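Local coordinates for protein B-cell differentiation antigen CD72 (Mus musculus, PDB 5B1R) that acts as a disulfide-linked homodimeric co-receptor on B cells, recognising the Sm/RNP self-antigen and dampening B-cell receptor signalling, seen here as its extracellular C-type lectin-like domain, at residues 60-74 / 87-100. The protein carries 2 engineered substitutions. Residues are numbered along the deposited sequence; the frame is centred on the assembly and turned at random.
Sequences EELLDRSKSYWIQMS and YCDKIKKYYQKWKR. Unlike the reference sequence in segment 87-100: Tyr87 (reference His), Asp89 (reference Val), Lys90 (reference Arg), Lys93 (reference Thr), Lys99 (reference Glu).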
loop_
_atom_site.group_PDB
_atom_site.type_symbol
_atom_site.label_atom_id
_atom_site.label_comp_id
_atom_site.label_asym_id
_atom_site.label_seq_id
_atom_site.Cartn_x
_atom_site.Cartn_y
_atom_site.Cartn_z
ATOM N N GLU A 60 -7.847 -5.548 2.576
ATOM C CA GLU A 60 -8.549 -4.591 3.413
ATOM C C GLU A 60 -8.941 -5.211 4.750
ATOM O O GLU A 60 -8.811 -4.578 5.799
ATOM C CB GLU A 60 -9.773 -4.066 2.666
ATOM C CG GLU A 60 -10.540 -3.011 3.442
ATOM C CD GLU A 60 -11.559 -2.249 2.615
ATOM O OE1 GLU A 60 -11.481 -2.272 1.361
ATOM O OE2 GLU A 60 -12.427 -1.590 3.233
ATOM N N GLU A 61 -9.380 -6.467 4.719
ATOM C CA GLU A 61 -9.865 -7.123 5.923
ATOM C C GLU A 61 -8.782 -7.418 6.945
ATOM O O GLU A 61 -9.096 -7.657 8.112
ATOM C CB GLU A 61 -10.587 -8.411 5.562
ATOM C CG GLU A 61 -11.896 -8.179 4.823
ATOM C CD GLU A 61 -12.636 -9.473 4.500
ATOM O OE1 GLU A 61 -13.569 -9.421 3.667
ATOM O OE2 GLU A 61 -12.292 -10.537 5.071
ATOM N N LEU A 62 -7.519 -7.384 6.522
ATOM C CA LEU A 62 -6.393 -7.626 7.422
ATOM C C LEU A 62 -5.726 -6.353 7.941
ATOM O O LEU A 62 -4.831 -6.413 8.782
ATOM C CB LEU A 62 -5.355 -8.532 6.754
ATOM C CG LEU A 62 -5.846 -9.974 6.607
ATOM C CD1 LEU A 62 -4.897 -10.763 5.716
ATOM C CD2 LEU A 62 -5.941 -10.620 7.977
ATOM N N LEU A 63 -6.152 -5.192 7.456
ATOM C CA LEU A 63 -5.587 -3.944 7.955
ATOM C C LEU A 63 -6.169 -3.592 9.320
ATOM O O LEU A 63 -7.335 -3.862 9.599
ATOM C CB LEU A 63 -5.871 -2.815 6.972
ATOM C CG LEU A 63 -5.288 -2.976 5.571
ATOM C CD1 LEU A 63 -5.733 -1.806 4.681
ATOM C CD2 LEU A 63 -3.782 -3.081 5.612
ATOM N N ASP A 64 -5.358 -2.958 10.152
ATOM C CA ASP A 64 -5.786 -2.475 11.452
ATOM C C ASP A 64 -6.418 -1.101 11.245
ATOM O O ASP A 64 -5.750 -0.160 10.796
ATOM C CB ASP A 64 -4.556 -2.389 12.343
ATOM C CG ASP A 64 -4.867 -1.951 13.757
ATOM O OD1 ASP A 64 -5.901 -1.291 13.996
ATOM O OD2 ASP A 64 -4.035 -2.255 14.638
ATOM N N ARG A 65 -7.703 -0.985 11.560
ATOM C CA ARG A 65 -8.437 0.256 11.314
ATOM C C ARG A 65 -7.920 1.454 12.115
ATOM O O ARG A 65 -8.253 2.597 11.806
ATOM C CB ARG A 65 -9.933 0.062 11.563
ATOM C CG ARG A 65 -10.319 -0.034 13.030
ATOM C CD ARG A 65 -11.823 0.162 13.211
ATOM N NE ARG A 65 -12.273 1.444 12.668
ATOM C CZ ARG A 65 -13.300 1.596 11.835
ATOM N NH1 ARG A 65 -14.005 0.542 11.442
ATOM N NH2 ARG A 65 -13.625 2.805 11.396
ATOM N N SER A 66 -7.108 1.195 13.138
ATOM C CA SER A 66 -6.544 2.271 13.951
ATOM C C SER A 66 -5.196 2.764 13.423
ATOM O O SER A 66 -4.591 3.656 14.017
ATOM C CB SER A 66 -6.376 1.816 15.401
ATOM O OG SER A 66 -5.288 0.921 15.528
ATOM N N LYS A 67 -4.718 2.182 12.323
ATOM C CA LYS A 67 -3.420 2.550 11.763
ATOM C C LYS A 67 -3.585 3.148 10.372
ATOM O O LYS A 67 -4.572 2.898 9.682
ATOM C CB LYS A 67 -2.518 1.312 11.664
ATOM C CG LYS A 67 -2.218 0.618 12.989
ATOM C CD LYS A 67 -1.152 1.355 13.772
ATOM C CE LYS A 67 -0.824 0.631 15.074
ATOM N NZ LYS A 67 -0.291 -0.737 14.824
ATOM N N SER A 68 -2.603 3.938 9.955
ATOM C CA SER A 68 -2.513 4.387 8.567
ATOM C C SER A 68 -1.310 3.736 7.939
ATOM O O SER A 68 -0.281 3.563 8.603
ATOM C CB SER A 68 -2.323 5.892 8.487
ATOM O OG SER A 68 -3.397 6.596 9.080
ATOM N N TYR A 69 -1.436 3.381 6.660
ATOM C CA TYR A 69 -0.396 2.602 5.989
ATOM C C TYR A 69 0.213 3.359 4.823
ATOM O O TYR A 69 -0.507 3.786 3.920
ATOM C CB TYR A 69 -0.967 1.274 5.463
ATOM C CG TYR A 69 -1.418 0.354 6.582
ATOM C CD1 TYR A 69 -2.656 0.516 7.185
ATOM C CD2 TYR A 69 -0.585 -0.667 7.039
ATOM C CE1 TYR A 69 -3.049 -0.297 8.235
ATOM C CE2 TYR A 69 -0.972 -1.497 8.082
ATOM C CZ TYR A 69 -2.208 -1.313 8.672
ATOM O OH TYR A 69 -2.621 -2.123 9.714
ATOM N N TRP A 70 1.535 3.498 4.809
ATOM C CA TRP A 70 2.199 4.028 3.623
ATOM C C TRP A 70 1.942 3.144 2.402
ATOM O O TRP A 70 2.055 1.913 2.482
ATOM C CB TRP A 70 3.706 4.142 3.832
ATOM C CG TRP A 70 4.193 5.198 4.777
ATOM C CD1 TRP A 70 5.019 5.004 5.833
ATOM C CD2 TRP A 70 3.956 6.609 4.688
ATOM N NE1 TRP A 70 5.303 6.210 6.429
ATOM C CE2 TRP A 70 4.659 7.217 5.750
ATOM C CE3 TRP A 70 3.206 7.418 3.824
ATOM C CZ2 TRP A 70 4.659 8.605 5.956
ATOM C CZ3 TRP A 70 3.190 8.784 4.043
ATOM C CH2 TRP A 70 3.908 9.363 5.102
ATOM N N ILE A 71 1.650 3.788 1.274
ATOM C CA ILE A 71 1.479 3.115 -0.010
ATOM C C ILE A 71 2.185 3.951 -1.086
ATOM O O ILE A 71 2.728 5.029 -0.813
ATOM C CB ILE A 71 -0.025 2.918 -0.371
ATOM C CG1 ILE A 71 -0.767 4.261 -0.497
ATOM C CG2 ILE A 71 -0.705 1.997 0.656
ATOM C CD1 ILE A 71 -2.040 4.162 -1.291
ATOM N N GLN A 72 2.154 3.460 -2.323
ATOM C CA GLN A 72 2.713 4.209 -3.436
ATOM C C GLN A 72 1.976 5.528 -3.649
ATOM O O GLN A 72 0.747 5.567 -3.700
ATOM C CB GLN A 72 2.593 3.391 -4.711
ATOM C CG GLN A 72 3.156 4.097 -5.930
ATOM C CD GLN A 72 2.799 3.374 -7.213
ATOM O OE1 GLN A 72 3.468 2.420 -7.597
ATOM N NE2 GLN A 72 1.728 3.809 -7.864
ATOM N N MET A 73 2.723 6.605 -3.808
ATOM C CA MET A 73 2.142 7.885 -4.165
ATOM C C MET A 73 1.464 7.782 -5.535
ATOM O O MET A 73 2.001 7.183 -6.474
ATOM C CB MET A 73 3.245 8.943 -4.222
ATOM C CG MET A 73 2.719 10.323 -4.516
ATOM S SD MET A 73 3.995 11.570 -4.733
ATOM C CE MET A 73 4.868 10.953 -6.166
ATOM N N SER A 74 0.274 8.366 -5.649
ATOM C CA SER A 74 -0.468 8.355 -6.906
ATOM C C SER A 74 -0.143 9.614 -7.700
ATOM O O SER A 74 -0.577 10.713 -7.346
ATOM C CB SER A 74 -1.950 8.272 -6.608
ATOM O OG SER A 74 -2.665 8.334 -7.820
ATOM N N TYR A 87 5.045 15.812 0.647
ATOM C CA TYR A 87 3.975 14.964 1.152
ATOM C C TYR A 87 3.974 13.654 0.417
ATOM O O TYR A 87 4.197 13.591 -0.798
ATOM C CB TYR A 87 2.596 15.598 0.994
ATOM C CG TYR A 87 2.528 17.000 1.479
ATOM C CD1 TYR A 87 2.650 17.289 2.829
ATOM C CD2 TYR A 87 2.339 18.047 0.588
ATOM C CE1 TYR A 87 2.591 18.594 3.280
ATOM C CE2 TYR A 87 2.267 19.363 1.033
ATOM C CZ TYR A 87 2.392 19.623 2.383
ATOM O OH TYR A 87 2.343 20.913 2.849
ATOM N N CYS A 88 3.673 12.618 1.176
ATOM C CA CYS A 88 3.556 11.266 0.672
ATOM C C CYS A 88 2.154 10.751 0.976
ATOM O O CYS A 88 1.382 11.437 1.654
ATOM C CB CYS A 88 4.624 10.369 1.309
ATOM S SG CYS A 88 6.311 10.715 0.726
ATOM N N ASP A 89 1.832 9.562 0.469
ATOM C CA ASP A 89 0.452 9.073 0.495
ATOM C C ASP A 89 0.327 7.887 1.433
ATOM O O ASP A 89 1.102 6.924 1.333
ATOM C CB ASP A 89 -0.006 8.607 -0.892
ATOM C CG ASP A 89 -0.096 9.724 -1.918
ATOM O OD1 ASP A 89 0.354 10.846 -1.649
ATOM O OD2 ASP A 89 -0.610 9.448 -3.028
ATOM N N LYS A 90 -0.670 7.936 2.314
ATOM C CA LYS A 90 -0.962 6.803 3.177
ATOM C C LYS A 90 -2.455 6.567 3.148
ATOM O O LYS A 90 -3.221 7.486 2.892
ATOM C CB LYS A 90 -0.471 7.060 4.603
ATOM C CG LYS A 90 -1.287 8.109 5.350
ATOM C CD LYS A 90 -0.638 8.543 6.662
ATOM C CE LYS A 90 -1.621 9.301 7.538
ATOM N NZ LYS A 90 -2.122 10.515 6.861
ATOM N N ILE A 91 -2.878 5.339 3.412
ATOM C CA ILE A 91 -4.303 5.071 3.535
ATOM C C ILE A 91 -4.702 5.115 5.014
ATOM O O ILE A 91 -3.982 4.646 5.893
ATOM C CB ILE A 91 -4.736 3.755 2.843
ATOM C CG1 ILE A 91 -3.980 2.541 3.402
ATOM C CG2 ILE A 91 -4.544 3.897 1.338
ATOM C CD1 ILE A 91 -4.515 1.202 2.876
ATOM N N LYS A 92 -5.870 5.683 5.255
ATOM C CA LYS A 92 -6.376 5.880 6.607
ATOM C C LYS A 92 -7.868 5.625 6.591
ATOM O O LYS A 92 -8.553 5.960 5.617
ATOM C CB LYS A 92 -6.074 7.303 7.066
ATOM C CG LYS A 92 -6.583 7.611 8.461
ATOM C CD LYS A 92 -5.993 8.918 8.961
ATOM C CE LYS A 92 -6.367 9.208 10.418
ATOM N NZ LYS A 92 -5.521 10.299 10.963
ATOM N N LYS A 93 -8.380 5.016 7.656
ATOM C CA LYS A 93 -9.784 4.639 7.665
ATOM C C LYS A 93 -10.650 5.705 8.286
ATOM O O LYS A 93 -10.416 6.128 9.416
ATOM C CB LYS A 93 -10.024 3.307 8.384
ATOM C CG LYS A 93 -11.395 2.727 8.043
ATOM C CD LYS A 93 -11.604 1.320 8.547
ATOM C CE LYS A 93 -12.897 0.768 7.965
ATOM N NZ LYS A 93 -13.367 -0.454 8.675
ATOM N N TYR A 94 -11.644 6.143 7.524
ATOM C CA TYR A 94 -12.643 7.076 8.023
ATOM C C TYR A 94 -13.988 6.385 8.084
ATOM O O TYR A 94 -14.582 6.081 7.051
ATOM C CB TYR A 94 -12.725 8.295 7.114
ATOM C CG TYR A 94 -11.482 9.138 7.155
ATOM C CD1 TYR A 94 -10.415 8.878 6.304
ATOM C CD2 TYR A 94 -11.364 10.186 8.060
ATOM C CE1 TYR A 94 -9.272 9.647 6.345
ATOM C CE2 TYR A 94 -10.227 10.958 8.107
ATOM C CZ TYR A 94 -9.184 10.687 7.247
ATOM O OH TYR A 94 -8.047 11.460 7.292
ATOM N N TYR A 95 -14.459 6.140 9.302
ATOM C CA TYR A 95 -15.712 5.431 9.513
ATOM C C TYR A 95 -15.693 4.100 8.768
ATOM O O TYR A 95 -14.999 3.170 9.177
ATOM C CB TYR A 95 -16.894 6.311 9.100
ATOM C CG TYR A 95 -16.748 7.726 9.610
ATOM C CD1 TYR A 95 -16.987 8.030 10.945
ATOM C CD2 TYR A 95 -16.342 8.754 8.767
ATOM C CE1 TYR A 95 -16.842 9.321 11.422
ATOM C CE2 TYR A 95 -16.194 10.048 9.235
ATOM C CZ TYR A 95 -16.447 10.326 10.564
ATOM O OH TYR A 95 -16.302 11.612 11.036
ATOM N N GLN A 96 -16.417 4.016 7.658
ATOM C CA GLN A 96 -16.502 2.755 6.926
ATOM C C GLN A 96 -15.562 2.641 5.722
ATOM O O GLN A 96 -15.460 1.573 5.124
ATOM C CB GLN A 96 -17.946 2.475 6.496
ATOM C CG GLN A 96 -18.959 2.430 7.641
ATOM C CD GLN A 96 -18.891 1.151 8.465
ATOM O OE1 GLN A 96 -17.851 0.494 8.544
ATOM N NE2 GLN A 96 -20.012 0.790 9.082
ATOM N N LYS A 97 -14.873 3.724 5.367
ATOM C CA LYS A 97 -14.046 3.717 4.156
ATOM C C LYS A 97 -12.591 4.097 4.374
ATOM O O LYS A 97 -12.294 5.118 4.995
ATOM C CB LYS A 97 -14.616 4.670 3.103
ATOM C CG LYS A 97 -15.730 4.095 2.256
ATOM C CD LYS A 97 -16.148 5.095 1.194
ATOM C CE LYS A 97 -17.466 4.705 0.560
ATOM N NZ LYS A 97 -17.977 5.798 -0.311
ATOM N N TRP A 98 -11.688 3.290 3.817
ATOM C CA TRP A 98 -10.295 3.698 3.674
ATOM C C TRP A 98 -10.205 4.797 2.616
ATOM O O TRP A 98 -10.872 4.723 1.586
ATOM C CB TRP A 98 -9.410 2.499 3.295
ATOM C CG TRP A 98 -9.283 1.520 4.424
ATOM C CD1 TRP A 98 -10.108 0.469 4.702
ATOM C CD2 TRP A 98 -8.289 1.533 5.454
ATOM N NE1 TRP A 98 -9.683 -0.175 5.838
ATOM C CE2 TRP A 98 -8.564 0.456 6.315
ATOM C CE3 TRP A 98 -7.192 2.353 5.728
ATOM C CZ2 TRP A 98 -7.794 0.181 7.434
ATOM C CZ3 TRP A 98 -6.420 2.068 6.833
ATOM C CH2 TRP A 98 -6.727 0.995 7.679
ATOM N N LYS A 99 -9.384 5.807 2.896
ATOM C CA LYS A 99 -9.150 6.913 1.981
ATOM C C LYS A 99 -7.658 7.126 1.800
ATOM O O LYS A 99 -6.869 6.833 2.698
ATOM C CB LYS A 99 -9.784 8.202 2.519
ATOM C CG LYS A 99 -11.299 8.156 2.526
ATOM C CD LYS A 99 -11.909 9.457 2.995
ATOM C CE LYS A 99 -13.419 9.326 3.095
ATOM N NZ LYS A 99 -14.107 9.435 1.774
ATOM N N ARG A 100 -7.278 7.636 0.635
ATOM C CA ARG A 100 -5.927 8.133 0.443
ATOM C C ARG A 100 -5.804 9.487 1.140
ATOM O O ARG A 100 -6.645 10.365 0.946
ATOM C CB ARG A 100 -5.621 8.296 -1.048
ATOM C CG ARG A 100 -4.209 8.791 -1.320
ATOM C CD ARG A 100 -3.931 8.996 -2.812
ATOM N NE ARG A 100 -4.124 7.750 -3.546
ATOM C CZ ARG A 100 -3.190 6.811 -3.699
ATOM N NH1 ARG A 100 -1.944 7.020 -3.273
ATOM N NH2 ARG A 100 -3.507 5.676 -4.297
HETATM O O HOH W 1 -12.901 0.947 2.520
HETATM O O HOH W 2 -6.929 4.097 9.954
HETATM O O HOH W 3 3.601 7.727 -0.735
HETATM O O HOH W 4 -1.184 4.184 -5.129
HETATM O O HOH W 5 -1.015 11.611 -4.711
#
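The Trp98 indole lies between Leu63 and Lys93. Leu63 CD1 covers one face in a CH-pi contact, 4.0 Å from the centroid of the six-membered ring. Lys93 CB covers the opposite face. Glu60 OE2 and the carbonyl O atoms of Asp64 and Lys67 sit at the ring edge. The Glu60 carboxylate stands nearly upright to the indole, 82° between planes, and water 1 links its OE2 to Trp98 N. Lys93 CD lies over the centre of the Arg65 guanidinium. Arg65 NH2 donates to Tyr95 O at 2.6 Å, on a lone pair of that carbonyl.

At the other end, Ser74 CB sits over the Arg100 guanidinium, which a bend at chi3 (-59°) turns toward Gln72. Arg100 NH1 donates to Gln72 O at 3.1 Å and forms a salt bridge with Asp89 OD2 at 2.8 Å. That oxygen also accepts a hydrogen bond from Ser74 N, which comes from above the carboxylate plane, while Arg78 pairs with Asp89 OD1. With water 5, three donors hold OD2.

Between these ends, Tyr69 and Ile91 form an antiparallel hydrogen-bonded pair. Strand 69-70 thus edges the 87-94/97-104 hairpin, completing a three-stranded antiparallel sheet in the long-loop half of the C-type lectin fold.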